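Local coordinates for protein trans-isoprenyl diphosphate synthase (Caulobacter crescentus, PDB 3OYR) that probably makes all-trans-octaprenyl diphosphate, the precursor of the isoprenoid quinone side chain, by condensing isopentenyl diphosphate units onto farnesyl diphosphate, at residues A57-A62 and V118-I123; L235-A240 and K256-L261; R218-N223 and E334-F339; L143-E146 and A152-I155; L261-A266 and L303-D308. All coordinates share one frame; numbering follows the deposited sequence.

Contact 1: A57-A62 and V118-I123; sequences AEHLIA and VAAHLI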
# COMPACT_ATOMS: atom_id res chain seq x y z
N ALA B 57 -5.88 3.68 12.74
CA ALA B 57 -6.91 3.17 11.84
C ALA B 57 -8.33 3.54 12.26
O ALA B 57 -9.11 4.05 11.43
CB ALA B 57 -6.78 1.66 11.69
N GLU B 58 -8.66 3.30 13.53
CA GLU B 58 -9.99 3.64 14.04
C GLU B 58 -10.24 5.14 14.06
O GLU B 58 -11.38 5.57 13.91
CB GLU B 58 -10.25 3.05 15.44
CG GLU B 58 -11.74 2.85 15.75
CD GLU B 58 -12.09 3.04 17.22
OE1 GLU B 58 -11.56 2.29 18.07
OE2 GLU B 58 -12.92 3.92 17.53
N HIS B 59 -9.19 5.94 14.24
CA HIS B 59 -9.35 7.39 14.17
C HIS B 59 -9.98 7.77 12.82
O HIS B 59 -10.91 8.57 12.78
CB HIS B 59 -8.01 8.09 14.39
CG HIS B 59 -8.04 9.57 14.17
ND1 HIS B 59 -8.30 10.47 15.18
CD2 HIS B 59 -7.81 10.31 13.06
CE1 HIS B 59 -8.24 11.70 14.70
NE2 HIS B 59 -7.95 11.63 13.41
N LEU B 60 -9.50 7.15 11.73
CA LEU B 60 -10.05 7.40 10.40
C LEU B 60 -11.37 6.65 10.09
O LEU B 60 -12.34 7.28 9.62
CB LEU B 60 -9.00 7.12 9.31
CG LEU B 60 -9.40 7.45 7.86
CD1 LEU B 60 -9.99 8.84 7.73
CD2 LEU B 60 -8.21 7.33 6.94
N ILE B 61 -11.39 5.35 10.34
CA ILE B 61 -12.52 4.51 10.01
C ILE B 61 -13.78 4.87 10.81
O ILE B 61 -14.85 5.08 10.23
CB ILE B 61 -12.17 3.00 10.13
CG1 ILE B 61 -11.07 2.61 9.13
CG2 ILE B 61 -13.41 2.14 9.94
CD1 ILE B 61 -10.31 1.28 9.50
N ALA B 62 -13.64 4.98 12.14
CA ALA B 62 -14.78 5.37 13.00
C ALA B 62 -15.23 6.83 12.82
O ALA B 62 -16.35 7.17 13.22
CB ALA B 62 -14.50 5.04 14.49
N VAL B 118 -9.04 15.87 12.49
CA VAL B 118 -7.68 16.19 12.05
C VAL B 118 -7.12 14.98 11.31
O VAL B 118 -7.40 13.84 11.69
CB VAL B 118 -6.79 16.58 13.28
CG1 VAL B 118 -6.72 15.44 14.32
CG2 VAL B 118 -5.40 17.01 12.87
N ALA B 119 -6.40 15.22 10.21
CA ALA B 119 -5.80 14.14 9.44
C ALA B 119 -4.77 13.39 10.30
O ALA B 119 -3.93 14.02 10.95
CB ALA B 119 -5.14 14.69 8.19
N ALA B 120 -4.87 12.06 10.30
CA ALA B 120 -4.06 11.17 11.15
C ALA B 120 -2.57 11.49 11.22
O ALA B 120 -1.96 11.38 12.29
CB ALA B 120 -4.25 9.73 10.72
N HIS B 121 -1.99 11.91 10.09
CA HIS B 121 -0.56 12.23 10.03
C HIS B 121 -0.14 13.46 10.83
O HIS B 121 1.05 13.67 11.06
CB HIS B 121 -0.08 12.35 8.59
CG HIS B 121 -0.69 13.49 7.83
ND1 HIS B 121 -0.09 14.73 7.74
CD2 HIS B 121 -1.83 13.58 7.10
CE1 HIS B 121 -0.84 15.53 7.00
NE2 HIS B 121 -1.90 14.85 6.60
N LEU B 122 -1.11 14.28 11.24
CA LEU B 122 -0.82 15.42 12.11
C LEU B 122 -0.76 15.02 13.59
O LEU B 122 -0.21 15.75 14.41
CB LEU B 122 -1.82 16.56 11.88
CG LEU B 122 -1.71 17.33 10.55
CD1 LEU B 122 -2.88 18.31 10.36
CD2 LEU B 122 -0.38 18.08 10.44
N ILE B 123 -1.32 13.85 13.91
CA ILE B 123 -1.31 13.31 15.26
C ILE B 123 -0.18 12.28 15.45
O ILE B 123 0.56 12.32 16.43
CB ILE B 123 -2.67 12.66 15.61
CG1 ILE B 123 -3.81 13.68 15.54
CG2 ILE B 123 -2.64 11.96 16.97
CD1 ILE B 123 -3.58 14.96 16.36
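His59 reaches from its helix to the strand-and-loop segment 118-123 and gives one hydrogen bond, from NE2 to the backbone O of Val118, 2.9 Å long. The bond is nearly straight, with an N-H...O angle of 171°. The carbonyl oxygen lies at the edge of the imidazole, practically in its plane, and is met almost head-on, at a C=O...N angle of 161°. The ring carbon CE1 of His59 comes to 4.1 Å from CG1 of Val118, the two side chains standing at about a right angle. On the other side of NE2, CD2 of His59 lies 4.3 Å from CB of Ala120. The imidazole gets there because CG is anti to the backbone N (chi1 172°), which carries the ring out from helix 52-61 across to the hairpin strand. Trp124, next along the loop from 118-123, also meets the imidazole, edge-to-face. With an alanine in place of His59, the Val118 carbonyl would probably lose this donor and Trp124 the ring it packs against.

One shell further out, side chains of the hairpin reach back to the helix's carbonyls: Lys117 NZ to His59 O and Arg115 NH2, whose residue also lines a dimethylallyl diphosphate pocket, to Leu60 O. From the loop, His121 and Leu122 pack on Ala120 of the second subunit.

The bond requires a hydrogen on NE2, and its straightness, with the acceptor in the ring plane, probably helps set the turn of the imidazole. Helix 52-61 is joined to the 113-118 hairpin by a directional polar link, with the imidazole also packed against Val118 and Ala120.

Contact 2: L235-A240 and K256-L261; sequences LDYGGA and KATLPL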
# COMPACT_ATOMS: atom_id res chain seq x y z
N LEU B 235 -17.25 20.11 -5.74
CA LEU B 235 -17.43 20.33 -4.29
C LEU B 235 -16.22 20.97 -3.62
O LEU B 235 -16.36 21.66 -2.61
CB LEU B 235 -17.82 19.03 -3.57
CG LEU B 235 -19.30 18.64 -3.67
CD1 LEU B 235 -19.54 17.28 -3.06
CD2 LEU B 235 -20.20 19.70 -3.00
N ASP B 236 -15.03 20.77 -4.17
CA ASP B 236 -13.83 21.37 -3.60
C ASP B 236 -13.88 22.90 -3.65
O ASP B 236 -13.34 23.58 -2.77
CB ASP B 236 -12.58 20.87 -4.30
CG ASP B 236 -11.37 20.84 -3.36
OD1 ASP B 236 -11.38 20.06 -2.39
OD2 ASP B 236 -10.41 21.61 -3.59
N TYR B 237 -14.51 23.44 -4.68
CA TYR B 237 -14.70 24.88 -4.78
C TYR B 237 -16.02 25.32 -4.14
O TYR B 237 -16.04 26.26 -3.36
CB TYR B 237 -14.58 25.34 -6.24
CG TYR B 237 -13.15 25.28 -6.73
CD1 TYR B 237 -12.27 26.33 -6.48
CD2 TYR B 237 -12.67 24.16 -7.42
CE1 TYR B 237 -10.95 26.29 -6.91
CE2 TYR B 237 -11.35 24.11 -7.86
CZ TYR B 237 -10.50 25.19 -7.60
OH TYR B 237 -9.20 25.19 -8.01
N GLY B 238 -17.10 24.61 -4.45
CA GLY B 238 -18.44 25.02 -4.07
C GLY B 238 -19.02 24.51 -2.75
O GLY B 238 -20.09 24.97 -2.34
N GLY B 239 -18.34 23.57 -2.10
CA GLY B 239 -18.86 22.99 -0.85
C GLY B 239 -18.42 23.70 0.41
O GLY B 239 -17.51 24.53 0.39
N ALA B 240 -19.07 23.38 1.53
CA ALA B 240 -18.65 23.91 2.83
C ALA B 240 -17.88 22.86 3.60
O ALA B 240 -18.28 21.69 3.64
CB ALA B 240 -19.84 24.37 3.64
N LYS B 256 -3.25 22.43 -7.53
CA LYS B 256 -3.72 21.29 -8.30
C LYS B 256 -4.84 21.68 -9.25
O LYS B 256 -5.93 22.07 -8.83
CB LYS B 256 -4.16 20.18 -7.33
CG LYS B 256 -4.48 18.85 -8.00
CD LYS B 256 -4.02 17.69 -7.13
CE LYS B 256 -5.04 17.29 -6.09
NZ LYS B 256 -4.47 16.28 -5.18
N ALA B 257 -4.56 21.56 -10.54
CA ALA B 257 -5.53 21.84 -11.58
C ALA B 257 -6.51 20.69 -11.71
O ALA B 257 -6.13 19.52 -11.86
CB ALA B 257 -4.84 22.10 -12.92
N THR B 258 -7.78 21.05 -11.62
CA THR B 258 -8.85 20.11 -11.87
C THR B 258 -9.74 20.79 -12.89
O THR B 258 -9.58 22.00 -13.16
CB THR B 258 -9.64 19.84 -10.59
OG1 THR B 258 -10.20 21.06 -10.12
CG2 THR B 258 -8.73 19.27 -9.50
N LEU B 259 -10.65 20.03 -13.47
CA LEU B 259 -11.56 20.52 -14.48
C LEU B 259 -12.30 21.85 -14.15
O LEU B 259 -12.32 22.72 -15.01
CB LEU B 259 -12.53 19.42 -14.93
CG LEU B 259 -13.33 19.73 -16.19
CD1 LEU B 259 -12.41 19.73 -17.41
CD2 LEU B 259 -14.48 18.76 -16.35
N PRO B 260 -12.88 22.02 -12.93
CA PRO B 260 -13.56 23.32 -12.71
C PRO B 260 -12.64 24.52 -12.95
O PRO B 260 -13.07 25.50 -13.58
CB PRO B 260 -13.96 23.27 -11.24
CG PRO B 260 -14.05 21.84 -10.91
CD PRO B 260 -13.07 21.11 -11.78
N LEU B 261 -11.40 24.41 -12.50
CA LEU B 261 -10.37 25.43 -12.71
C LEU B 261 -10.00 25.61 -14.18
O LEU B 261 -9.89 26.74 -14.67
CB LEU B 261 -9.11 25.08 -11.90
CG LEU B 261 -7.92 26.03 -12.08
CD1 LEU B 261 -8.30 27.38 -11.53
CD2 LEU B 261 -6.64 25.51 -11.43
O HOH W 1 -8.43 22.90 -9.18
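Tyr237 lays its ring toward the start of helix 259-267 and touches Thr258, Pro260 and Leu261 along its length. Its CG sits anti to the carbonyl carbon and beside the backbone N (chi1 -72°), and chi2 of -84° turns the ring plane roughly perpendicular to the plane of CA, CB and CG. In this pose CD2 of Tyr237 is 4.1 Å from CB of Pro260, an oblique apolar contact. CE2 of Tyr237 has OG1 of Thr258 at its edge, 4.0 Å away. At the tip, OH of Tyr237 lies 3.9 Å from CB of Leu261.

Thr258 holds the N-cap position of the helix, yet its side chain makes no capping bond. Its chi1 of 60° puts OG1 between the backbone N and the carbonyl carbon, where it accepts a hydrogen from a water 2.7 Å away. That water also donates to Lys256 O and is bonded, in the ring plane, to Tyr237 OH, 2.7 Å from it.

Lys256 NZ makes salt bridges to the calcium ligand Asp109 and to Glu254, and Lys256 touches a bound dimethylallyl diphosphate. Asp236 is a ligand of a second calcium site, though not bound to the ion in this chain, and its OD2 accepts from Asp251 N. A single water therefore gathers a phenol, a threonine hydroxyl and a backbone carbonyl in a buried place, tying the end of helix 211-238 to the active-site segment.

Contact 3: R218-N223 and E334-F339; sequences RDYGLN and EELADF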
# COMPACT_ATOMS: atom_id res chain seq x y z
N ARG B 218 -19.15 -3.70 -13.74
CA ARG B 218 -17.93 -2.95 -13.91
C ARG B 218 -18.16 -1.61 -14.60
O ARG B 218 -17.72 -0.57 -14.11
CB ARG B 218 -16.89 -3.74 -14.69
CG ARG B 218 -15.62 -2.97 -14.83
CD ARG B 218 -14.51 -3.66 -15.60
NE ARG B 218 -13.40 -2.72 -15.66
CZ ARG B 218 -12.58 -2.44 -14.64
NH1 ARG B 218 -12.68 -3.04 -13.45
NH2 ARG B 218 -11.64 -1.55 -14.83
N ASP B 219 -18.87 -1.65 -15.72
CA ASP B 219 -19.28 -0.47 -16.50
C ASP B 219 -20.04 0.54 -15.63
O ASP B 219 -19.82 1.74 -15.72
CB ASP B 219 -20.16 -0.94 -17.67
CG ASP B 219 -20.36 0.12 -18.77
OD1 ASP B 219 -19.62 1.13 -18.82
OD2 ASP B 219 -21.28 -0.10 -19.61
N TYR B 220 -20.95 0.03 -14.78
CA TYR B 220 -21.73 0.85 -13.86
C TYR B 220 -20.79 1.58 -12.90
O TYR B 220 -20.86 2.79 -12.76
CB TYR B 220 -22.80 0.03 -13.07
CG TYR B 220 -23.38 0.80 -11.92
CD1 TYR B 220 -24.40 1.73 -12.12
CD2 TYR B 220 -22.87 0.66 -10.62
CE1 TYR B 220 -24.92 2.48 -11.08
CE2 TYR B 220 -23.39 1.42 -9.58
CZ TYR B 220 -24.41 2.31 -9.81
OH TYR B 220 -24.90 3.06 -8.77
N GLY B 221 -19.90 0.83 -12.26
CA GLY B 221 -18.99 1.39 -11.27
C GLY B 221 -18.00 2.40 -11.86
O GLY B 221 -17.76 3.44 -11.25
N LEU B 222 -17.44 2.10 -13.05
CA LEU B 222 -16.48 3.01 -13.68
C LEU B 222 -17.13 4.36 -13.97
O LEU B 222 -16.62 5.43 -13.57
CB LEU B 222 -15.93 2.38 -14.97
CG LEU B 222 -14.59 2.85 -15.54
CD1 LEU B 222 -14.71 4.17 -16.30
CD2 LEU B 222 -13.54 2.96 -14.45
N ASN B 223 -18.28 4.32 -14.64
CA ASN B 223 -19.03 5.54 -14.89
C ASN B 223 -19.51 6.25 -13.63
O ASN B 223 -19.45 7.49 -13.56
CB ASN B 223 -20.16 5.31 -15.89
CG ASN B 223 -19.64 5.00 -17.27
OD1 ASN B 223 -19.11 5.87 -17.96
ND2 ASN B 223 -19.78 3.75 -17.68
N GLU B 334 -29.38 2.95 -9.33
CA GLU B 334 -29.70 4.10 -10.16
C GLU B 334 -29.83 5.36 -9.32
O GLU B 334 -29.35 6.43 -9.71
CB GLU B 334 -30.94 3.82 -10.99
CG GLU B 334 -30.65 2.79 -12.08
CD GLU B 334 -31.89 2.35 -12.83
OE1 GLU B 334 -33.01 2.51 -12.29
OE2 GLU B 334 -31.75 1.84 -13.96
N GLU B 335 -30.38 5.22 -8.11
CA GLU B 335 -30.50 6.37 -7.23
C GLU B 335 -29.13 6.82 -6.73
O GLU B 335 -28.90 8.03 -6.52
CB GLU B 335 -31.48 6.07 -6.07
CG GLU B 335 -32.94 5.96 -6.52
CD GLU B 335 -33.89 5.47 -5.42
OE1 GLU B 335 -33.42 4.88 -4.43
OE2 GLU B 335 -35.10 5.67 -5.56
N LEU B 336 -28.21 5.88 -6.57
CA LEU B 336 -26.83 6.21 -6.17
C LEU B 336 -26.10 7.00 -7.26
O LEU B 336 -25.34 7.93 -6.96
CB LEU B 336 -26.04 4.94 -5.80
CG LEU B 336 -24.54 5.08 -5.50
CD1 LEU B 336 -24.31 5.83 -4.18
CD2 LEU B 336 -23.86 3.73 -5.46
N ALA B 337 -26.34 6.64 -8.52
CA ALA B 337 -25.77 7.35 -9.66
C ALA B 337 -26.15 8.84 -9.67
O ALA B 337 -25.29 9.70 -9.88
CB ALA B 337 -26.18 6.66 -10.98
N ASP B 338 -27.42 9.14 -9.41
CA ASP B 338 -27.90 10.52 -9.28
C ASP B 338 -27.33 11.19 -8.05
O ASP B 338 -27.00 12.39 -8.07
CB ASP B 338 -29.44 10.55 -9.26
CG ASP B 338 -30.04 10.22 -10.63
OD1 ASP B 338 -29.34 10.40 -11.65
OD2 ASP B 338 -31.19 9.75 -10.68
N PHE B 339 -27.22 10.41 -6.97
CA PHE B 339 -26.66 10.91 -5.73
C PHE B 339 -25.20 11.31 -5.88
O PHE B 339 -24.77 12.33 -5.33
CB PHE B 339 -26.82 9.89 -4.59
CG PHE B 339 -26.27 10.38 -3.28
CD1 PHE B 339 -26.99 11.30 -2.52
CD2 PHE B 339 -25.04 9.95 -2.82
CE1 PHE B 339 -26.49 11.76 -1.31
CE2 PHE B 339 -24.53 10.41 -1.61
CZ PHE B 339 -25.26 11.30 -0.85
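Tyr220 crosses from helix 211-238 to the side of helix 328-342 and ends against Leu336. From CB the chain heads toward the other helix, with CG anti to the backbone N (chi1 167°), which extends the ring toward helix 328-342. Along the ring, CE1 of Tyr220 comes to 4.4 Å from CB of Ala337, an apolar touch that approaches obliquely. The hydroxyl does the closer work: OH of Tyr220 lies 3.5 Å from CD2 of Leu336 and 3.7 Å from its CB, with the two side chains at about a right angle. The same oxygen has its hydrogen-bonding partner one turn earlier on that helix, in the backbone O of Leu333, and so satisfies its polarity amid hydrocarbon.

At the other end of the segment, Asn223 ND2 donates to Asp219 O at 2.8 Å, arriving from the face opposite to the helical bond of Asn223 N.

In this predominantly helical fold the contact is buried. Tyr220 also packs on Ala317 of helix 302-320 and on Leu321, while Leu336 leans on Leu68 and Met72 of helix 68-79. The tyrosine thus lies where helices 211-238, 302-320 and 328-342 come together, and Leu336 adds helix 68-79.

Contact 4: L143-E146 and A152-I155; sequences LMVE and ALEI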
# COMPACT_ATOMS: atom_id res chain seq x y z
N LEU B 143 -7.67 -10.68 3.39
CA LEU B 143 -9.12 -10.92 3.31
C LEU B 143 -9.54 -11.56 1.99
O LEU B 143 -10.31 -12.53 1.93
CB LEU B 143 -9.88 -9.60 3.48
CG LEU B 143 -10.17 -9.24 4.92
CD1 LEU B 143 -10.51 -7.76 5.02
CD2 LEU B 143 -11.30 -10.16 5.45
N MET B 144 -9.01 -11.00 0.92
CA MET B 144 -9.30 -11.52 -0.41
C MET B 144 -8.84 -12.92 -0.61
O MET B 144 -9.56 -13.72 -1.18
CB MET B 144 -8.72 -10.60 -1.45
CG MET B 144 -9.49 -9.32 -1.45
SD MET B 144 -9.20 -8.34 -2.88
CE MET B 144 -7.51 -7.84 -2.61
N VAL B 145 -7.65 -13.24 -0.09
CA VAL B 145 -7.13 -14.60 -0.09
C VAL B 145 -8.13 -15.59 0.54
O VAL B 145 -8.37 -16.69 -0.00
CB VAL B 145 -5.74 -14.67 0.60
CG1 VAL B 145 -5.38 -16.09 0.91
CG2 VAL B 145 -4.64 -14.03 -0.29
N GLU B 146 -8.72 -15.20 1.67
CA GLU B 146 -9.71 -16.04 2.36
C GLU B 146 -10.92 -16.42 1.51
O GLU B 146 -11.47 -17.51 1.69
CB GLU B 146 -10.20 -15.37 3.64
CG GLU B 146 -9.22 -15.38 4.80
CD GLU B 146 -9.63 -14.45 5.94
OE1 GLU B 146 -8.73 -13.80 6.50
OE2 GLU B 146 -10.84 -14.35 6.26
N ALA B 152 -11.37 -12.24 -8.27
CA ALA B 152 -11.64 -11.03 -7.51
C ALA B 152 -10.34 -10.41 -7.01
O ALA B 152 -10.20 -9.19 -6.96
CB ALA B 152 -12.59 -11.31 -6.35
N LEU B 153 -9.38 -11.26 -6.66
CA LEU B 153 -8.07 -10.78 -6.25
C LEU B 153 -7.29 -10.06 -7.37
O LEU B 153 -6.67 -9.04 -7.14
CB LEU B 153 -7.24 -11.92 -5.66
CG LEU B 153 -6.34 -11.46 -4.52
CD1 LEU B 153 -6.20 -12.56 -3.50
CD2 LEU B 153 -4.97 -11.05 -5.03
N GLU B 154 -7.35 -10.59 -8.58
CA GLU B 154 -6.72 -9.93 -9.74
C GLU B 154 -7.35 -8.56 -10.01
O GLU B 154 -6.65 -7.59 -10.31
CB GLU B 154 -6.83 -10.83 -10.98
CG GLU B 154 -6.65 -10.16 -12.33
CD GLU B 154 -7.46 -10.88 -13.37
OE1 GLU B 154 -8.53 -10.36 -13.76
OE2 GLU B 154 -7.06 -12.00 -13.76
N ILE B 155 -8.67 -8.50 -9.87
CA ILE B 155 -9.42 -7.28 -10.11
C ILE B 155 -8.98 -6.19 -9.14
O ILE B 155 -8.74 -5.06 -9.55
CB ILE B 155 -10.95 -7.53 -9.99
CG1 ILE B 155 -11.49 -8.29 -11.21
CG2 ILE B 155 -11.71 -6.23 -9.88
CD1 ILE B 155 -12.95 -8.81 -10.95
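Leu153 pushes its CD1 branch against the backbone and side chains of Met144 and Val145, at the place where helix 126-147 and helix 150-173 lie beside each other near the turn that links them. CD1 of Leu153 is 3.8 Å from CB of Met144, with CG of Leu153 behind it at 4.0 Å from that same CB. The methyl also rests over the main chain, 3.8 Å from N of Val145, and meets CG2 of Val145 at 3.9 Å. The side chains of Val145 and Leu153 lie alongside each other and point the same way, although CB of Val145 heads away from the other segment; only the CG2 branch, anti to the carbonyl carbon and beside the backbone N, turns back to the leucine.

Leu153 itself is held off the staggered positions, with chi1 -145° and chi2 147°, and it is this setting that brings its end closer than its CB direction suggests. Met144 bends at chi3 (-69°), and its SD lies 4.3 Å from O of Ala152, while its side chain also packs on Leu90 and Ala93 of helix 87-109.

The helices are close here: the CA atoms of Met144 and Leu153 are 6.0 Å apart. The direction shared by Val145 and Leu153 leads to the dimer interface, where Leu153 packs on Leu153 of the second subunit and Val145 on Met150 of that subunit. No hydrogen bond crosses the contact, and its side-chain packing is apolar, so it depends on fit; one leucine serves both the helical hairpin and the subunit interface.

Contact 5: L261-A266 and L303-D308; sequences LLLAIA and LDATLD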
# COMPACT_ATOMS: atom_id res chain seq x y z
N LEU B 261 -11.40 24.41 -12.50
CA LEU B 261 -10.37 25.43 -12.71
C LEU B 261 -10.00 25.61 -14.18
O LEU B 261 -9.89 26.74 -14.67
CB LEU B 261 -9.11 25.08 -11.90
CG LEU B 261 -7.92 26.03 -12.08
CD1 LEU B 261 -8.30 27.38 -11.53
CD2 LEU B 261 -6.64 25.51 -11.43
N LEU B 262 -9.80 24.49 -14.87
CA LEU B 262 -9.46 24.48 -16.28
C LEU B 262 -10.54 25.14 -17.14
O LEU B 262 -10.24 25.93 -18.05
CB LEU B 262 -9.21 23.05 -16.77
CG LEU B 262 -7.99 22.26 -16.27
CD1 LEU B 262 -7.98 20.87 -16.93
CD2 LEU B 262 -6.69 23.00 -16.56
N LEU B 263 -11.80 24.80 -16.85
CA LEU B 263 -12.93 25.33 -17.58
C LEU B 263 -13.10 26.82 -17.31
O LEU B 263 -13.35 27.57 -18.25
CB LEU B 263 -14.22 24.58 -17.23
CG LEU B 263 -14.38 23.14 -17.74
CD1 LEU B 263 -15.68 22.52 -17.18
CD2 LEU B 263 -14.36 23.06 -19.27
N ALA B 264 -12.94 27.23 -16.05
CA ALA B 264 -13.00 28.64 -15.65
C ALA B 264 -11.93 29.49 -16.31
O ALA B 264 -12.22 30.60 -16.76
CB ALA B 264 -12.89 28.78 -14.16
N ILE B 265 -10.70 28.98 -16.34
CA ILE B 265 -9.60 29.62 -17.06
C ILE B 265 -9.99 29.84 -18.53
O ILE B 265 -9.76 30.93 -19.07
CB ILE B 265 -8.27 28.80 -16.94
CG1 ILE B 265 -7.68 28.92 -15.53
CG2 ILE B 265 -7.23 29.24 -17.98
CD1 ILE B 265 -6.53 27.97 -15.25
N ALA B 266 -10.62 28.84 -19.14
CA ALA B 266 -11.07 28.90 -20.53
C ALA B 266 -12.18 29.93 -20.80
O ALA B 266 -12.24 30.49 -21.89
CB ALA B 266 -11.47 27.52 -21.03
N LEU B 303 -18.34 25.51 -12.62
CA LEU B 303 -18.90 24.55 -11.68
C LEU B 303 -20.08 23.80 -12.32
O LEU B 303 -20.17 22.58 -12.21
CB LEU B 303 -19.32 25.25 -10.39
CG LEU B 303 -19.62 24.42 -9.13
CD1 LEU B 303 -19.04 25.10 -7.90
CD2 LEU B 303 -21.12 24.14 -8.93
N ASP B 304 -20.98 24.54 -12.98
CA ASP B 304 -22.15 23.92 -13.61
C ASP B 304 -21.80 22.96 -14.73
O ASP B 304 -22.37 21.88 -14.82
CB ASP B 304 -23.15 24.98 -14.09
CG ASP B 304 -23.96 25.58 -12.94
OD1 ASP B 304 -24.26 26.79 -13.01
OD2 ASP B 304 -24.27 24.85 -11.97
N ALA B 305 -20.85 23.37 -15.57
CA ALA B 305 -20.39 22.55 -16.70
C ALA B 305 -19.72 21.23 -16.24
O ALA B 305 -19.90 20.19 -16.88
CB ALA B 305 -19.45 23.36 -17.59
N THR B 306 -18.97 21.28 -15.14
CA THR B 306 -18.40 20.10 -14.48
C THR B 306 -19.49 19.10 -14.07
O THR B 306 -19.40 17.89 -14.37
CB THR B 306 -17.58 20.51 -13.23
OG1 THR B 306 -16.55 21.43 -13.61
CG2 THR B 306 -16.93 19.30 -12.56
N LEU B 307 -20.52 19.62 -13.41
CA LEU B 307 -21.66 18.81 -12.99
C LEU B 307 -22.54 18.30 -14.14
O LEU B 307 -23.14 17.22 -14.01
CB LEU B 307 -22.50 19.53 -11.91
CG LEU B 307 -21.80 19.86 -10.57
CD1 LEU B 307 -22.72 20.64 -9.63
CD2 LEU B 307 -21.26 18.62 -9.85
N ASP B 308 -22.58 19.04 -15.25
CA ASP B 308 -23.22 18.57 -16.50
C ASP B 308 -22.50 17.33 -17.03
O ASP B 308 -23.14 16.36 -17.47
CB ASP B 308 -23.19 19.64 -17.60
CG ASP B 308 -24.19 20.78 -17.37
OD1 ASP B 308 -23.96 21.88 -17.93
OD2 ASP B 308 -25.18 20.59 -16.64
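Leu263 meets Ala305 and Thr306 with no ring, amide or carboxylate taking part, so there are no faces or edges to pack and the contact is made by a single methyl. CD1 of Leu263 lies 3.9 Å from CB of Ala305 and 3.8 Å from OG1 of Thr306. The leucine is extended, with CG anti to the carbonyl carbon (chi1 -71°) and chi2 at 175°, which sends CD1 straight out between the two partners. Its approach to the threonine is oblique. OG1 of Thr306 is beside the backbone N, and its polar need is met within its own helix, where it bonds to Ala302 O; toward Leu263 it acts simply as a packing surface. The backbones stay apart, the nearest CA atoms, those of Leu263 and Ala305, being 8.0 Å from one another, and only 88 Å² is buried in all.

The contact joins helix 259-267 to the first turns of helix 302-320 at a partly buried place. On its inner side Thr306 packs on Leu230 and Ala234 of helix 211-238, and Ala264 rests on Ile297 of helix 287-299. Leu261 reaches Trp276 and Ile280 of helix 273-281.

Contacts 2 and 5 form one neighbourhood: their centres are about 9 Å apart, both use helix 259-267 and share Leu261, and Pro260 CA touches Thr306 OG1 at 3.7 Å. Contact 3 is tied to contact 2 by helix 211-238, its centre about 21 Å away. Contacts 2, 3 and 4 are buried, whereas contacts 1 and 5 are only partly so. Contacts 1 and 4 both reach the second subunit, though their chemistry differs: one straight side-chain-to-backbone hydrogen bond against side-chain packing with no hydrogen bond across it. Near the metal and diphosphate site, contact 2 brings in a water. Contact 3 sets a phenol, hydrogen-bonded to Leu333 O, against hydrocarbon; contact 5 rests on a single methyl.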